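Local coordinates for protein DNA polymerase III subunit beta (Deinococcus radiodurans, PDB 4TRT) that probably forms a ring-shaped, head-to-tail homodimeric sliding clamp around DNA that tethers DNA polymerases and makes them processive, at residues Gly131-Ser134 and Arg135-Ser139; Phe149-Val152 and Phe153-Ile156. One frame throughout, in Å; residues are numbered along the deposited sequence.

Contact 1 of 2, residues Gly131-Ser134 and Arg135-Ser139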
# COMPACT_ATOMS: atom_id res chain seq x y z
N GLY A 131 -17.94 -19.99 5.00
CA GLY A 131 -17.62 -19.37 3.71
C GLY A 131 -18.83 -18.72 3.06
O GLY A 131 -18.73 -17.62 2.53
N GLU A 132 -19.96 -19.41 3.10
CA GLU A 132 -21.21 -18.86 2.57
C GLU A 132 -21.58 -17.62 3.36
O GLU A 132 -21.92 -16.59 2.79
CB GLU A 132 -22.34 -19.89 2.65
CG GLU A 132 -22.19 -21.10 1.74
CD GLU A 132 -22.57 -20.83 0.29
OE1 GLU A 132 -22.96 -19.68 -0.04
OE2 GLU A 132 -22.47 -21.77 -0.52
N LEU A 133 -21.49 -17.73 4.68
CA LEU A 133 -21.85 -16.61 5.56
C LEU A 133 -20.94 -15.41 5.33
O LEU A 133 -21.41 -14.28 5.28
CB LEU A 133 -21.81 -17.06 7.02
CG LEU A 133 -22.17 -15.98 8.04
CD1 LEU A 133 -23.62 -15.54 7.83
CD2 LEU A 133 -21.99 -16.52 9.45
N SER A 134 -19.64 -15.65 5.21
CA SER A 134 -18.67 -14.58 4.96
C SER A 134 -18.91 -13.84 3.65
O SER A 134 -18.89 -12.62 3.61
CB SER A 134 -17.26 -15.15 4.97
OG SER A 134 -16.31 -14.10 4.83
N ARG A 135 -19.14 -14.58 2.57
CA ARG A 135 -19.39 -13.94 1.27
C ARG A 135 -20.74 -13.18 1.30
O ARG A 135 -20.84 -12.10 0.74
CB ARG A 135 -19.24 -14.94 0.10
CG ARG A 135 -17.83 -14.96 -0.50
CD ARG A 135 -17.60 -16.03 -1.55
NE ARG A 135 -17.04 -17.25 -0.96
CZ ARG A 135 -17.74 -18.32 -0.53
NH1 ARG A 135 -19.06 -18.36 -0.64
NH2 ARG A 135 -17.09 -19.35 -0.00
N ALA A 136 -21.74 -13.70 2.02
CA ALA A 136 -23.00 -12.97 2.20
C ALA A 136 -22.77 -11.67 2.97
O ALA A 136 -23.20 -10.61 2.53
CB ALA A 136 -24.05 -13.83 2.89
N PHE A 137 -22.08 -11.75 4.10
CA PHE A 137 -21.69 -10.55 4.85
C PHE A 137 -20.98 -9.51 3.99
O PHE A 137 -21.32 -8.33 4.02
CB PHE A 137 -20.75 -10.89 6.02
CG PHE A 137 -21.43 -11.41 7.26
CD1 PHE A 137 -22.74 -11.07 7.59
CD2 PHE A 137 -20.72 -12.21 8.15
CE1 PHE A 137 -23.32 -11.55 8.75
CE2 PHE A 137 -21.29 -12.68 9.31
CZ PHE A 137 -22.60 -12.36 9.60
N SER A 138 -20.00 -9.96 3.21
CA SER A 138 -19.19 -9.07 2.38
C SER A 138 -20.01 -8.41 1.27
O SER A 138 -19.66 -7.33 0.81
CB SER A 138 -18.03 -9.83 1.73
OG SER A 138 -17.08 -10.20 2.70
N SER A 139 -21.08 -9.08 0.84
CA SER A 139 -21.95 -8.58 -0.22
C SER A 139 -22.88 -7.47 0.26
O SER A 139 -23.30 -6.65 -0.56
CB SER A 139 -22.78 -9.71 -0.81
OG SER A 139 -21.92 -10.66 -1.41
O HOH W 1 -16.11 -12.73 2.62
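R135 folds back over the preceding turn: its amide donates to the carbonyl of G131 (N to O 3.1 Å, 167° at the hydrogen), and its guanidinium lies with one face over that same oxygen. The bend at chi3 (-93°) turns the chain back toward the helix start. No hydrogen bond joins guanidinium and G131 O; NH2 is instead claimed by a salt bridge to D205. E132 stays at a distance, its OE1 4.2 Å from R135 NH1 and the two charged planes nearly perpendicular, so any attraction is loose. A136 N bonds to E132 O, and its methyl is turned to F180 and V167. At F137 the amide-to-L133 bond is almost straight (174°), and the side chains meet too: L133 CD1 sits over one ring face, 4.0 Å from the centroid of the F137 ring, as a CH-pi contact, while L133 CG packs on F137 CE2 at 3.6 Å. S138 N takes S134 O, and the two hydroxyls are joined by one water, 2.6 Å from S134 OG and 2.7 Å from S138 OG. S139 OG turns back to R135 O (2.8 Å) and is also bonded by R178. Amide-to-carbonyl bonds from i+4 back to i make this an alpha-helix, helix 130-140 of the clamp's central domain, and the burial of L133, A136 and F137 against R135 and S138 on the outside makes it amphipathic.

Contact 2 of 2, residues Phe149-Val152 and Phe153-Ile156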
# COMPACT_ATOMS: atom_id res chain seq x y z
N PHE A 149 -30.02 7.29 12.12
CA PHE A 149 -30.82 7.67 13.29
C PHE A 149 -31.32 6.43 14.03
O PHE A 149 -31.33 6.40 15.26
CB PHE A 149 -32.03 8.53 12.90
CG PHE A 149 -31.70 9.94 12.49
CD1 PHE A 149 -31.04 10.79 13.36
CD2 PHE A 149 -32.05 10.41 11.22
CE1 PHE A 149 -30.73 12.09 12.99
CE2 PHE A 149 -31.74 11.72 10.84
CZ PHE A 149 -31.08 12.55 11.73
N GLN A 150 -31.76 5.43 13.27
CA GLN A 150 -32.25 4.19 13.87
C GLN A 150 -31.08 3.28 14.13
O GLN A 150 -30.40 2.83 13.19
CB GLN A 150 -33.23 3.49 12.93
CG GLN A 150 -34.57 4.21 12.82
CD GLN A 150 -35.59 3.42 12.03
OE1 GLN A 150 -35.95 3.82 10.93
NE2 GLN A 150 -36.03 2.30 12.57
N ALA A 151 -30.85 2.98 15.40
CA ALA A 151 -29.71 2.14 15.80
C ALA A 151 -29.67 0.80 15.06
O ALA A 151 -28.60 0.32 14.68
CB ALA A 151 -29.70 1.93 17.31
N VAL A 152 -30.84 0.20 14.84
CA VAL A 152 -30.88 -1.09 14.13
C VAL A 152 -30.18 -1.06 12.77
O VAL A 152 -29.62 -2.09 12.36
CB VAL A 152 -32.32 -1.65 13.96
CG1 VAL A 152 -32.91 -2.03 15.31
CG2 VAL A 152 -33.22 -0.64 13.27
N PHE A 153 -30.20 0.09 12.08
CA PHE A 153 -29.57 0.18 10.75
C PHE A 153 -28.05 0.23 10.80
O PHE A 153 -27.37 0.18 9.76
CB PHE A 153 -30.10 1.38 9.95
CG PHE A 153 -31.47 1.19 9.36
CD1 PHE A 153 -31.87 -0.03 8.81
CD2 PHE A 153 -32.35 2.26 9.27
CE1 PHE A 153 -33.12 -0.18 8.24
CE2 PHE A 153 -33.60 2.11 8.69
CZ PHE A 153 -33.99 0.89 8.18
N ARG A 154 -27.51 0.30 12.00
CA ARG A 154 -26.08 0.24 12.21
C ARG A 154 -25.58 -1.20 12.20
O ARG A 154 -24.38 -1.44 12.23
CB ARG A 154 -25.68 0.98 13.51
CG ARG A 154 -26.31 2.37 13.63
CD ARG A 154 -26.03 3.08 14.95
NE ARG A 154 -26.97 4.19 15.12
CZ ARG A 154 -27.36 4.69 16.28
NH1 ARG A 154 -26.89 4.20 17.43
NH2 ARG A 154 -28.26 5.68 16.31
N GLY A 155 -26.49 -2.16 12.12
CA GLY A 155 -26.12 -3.57 12.09
C GLY A 155 -26.61 -4.32 10.86
O GLY A 155 -27.29 -3.76 10.00
N ILE A 156 -26.22 -5.58 10.77
CA ILE A 156 -26.63 -6.44 9.67
C ILE A 156 -27.63 -7.46 10.22
O ILE A 156 -27.34 -8.17 11.19
CB ILE A 156 -25.43 -7.17 9.02
CG1 ILE A 156 -24.55 -6.24 8.17
CG2 ILE A 156 -25.95 -8.25 8.07
CD1 ILE A 156 -23.94 -5.08 8.90
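The guanidinium of R154 lies flat over A151, whose CA stands 3.4 Å above the centre of one face; A151 CB comes in beside it, 3.6 Å from R154 NH1. The F153 ring is approached obliquely by Q150: OE1 is 3.7 Å from F153 CE2, the two side chains run side by side in the same direction, and amide and ring planes are 57° apart. F235 makes an edge-to-face contact with the same ring, while P236 packs against Q150, V152 and F153, so the aromatic side chain is buried although its neighbour Q150 is exposed.

Beneath these side chains the backbone makes a short 3-10 turn, residues 151-154, which ends the loop after helix 130-140 and leads straight into strand 155-161 of the central domain. Its hydrogen bonds run from i+3 to i: F153 N to Q150 O, R154 N to A151 O at 2.9 Å, and G155 N to V152 O at 3.1 Å. In each the donor stands well above the carbonyl plane, 54° out of it at V152, as the tight winding demands.

R154 reaches back along the turn with an extended chain (chi2 175°), which carries its guanidinium past A151 to the loop before it. There NH2 bonds to A148 O, with F149 O 3.3 Å from the same nitrogen. Cut back to an alanine, R154 would lose the group that bonds A148 O, which would probably be left without this partner, and the side of A151 on which the guanidinium now rests would be uncovered. On the strand side the backbone of R154 pairs with A193, and that of I156 with I191, which joins the end of the turn to strand 189-192 and the start of helix 193-202.

Both contacts are local and belong to the central domain, contact 1 on helix 130-140 and contact 2 where the following loop enters strand 155-161; their centres are about 19 Å apart. Each is partly buried, but contact 1 lies nearer the middle of the chain, about 7 Å from its centre against 16 Å. Regular i to i+4 bonding and an aliphatic-on-aromatic contact mark the helix, whereas contact 2 has 3-10 bonding and an arginine whose guanidinium lies flat over a CA atom. Each arginine also has an outside partner, a carboxylate for R135 and a carbonyl for R154. The two meet where F137 CE1 packs 4.3 Å from I156 CG2, and both residues touch V196 and V167.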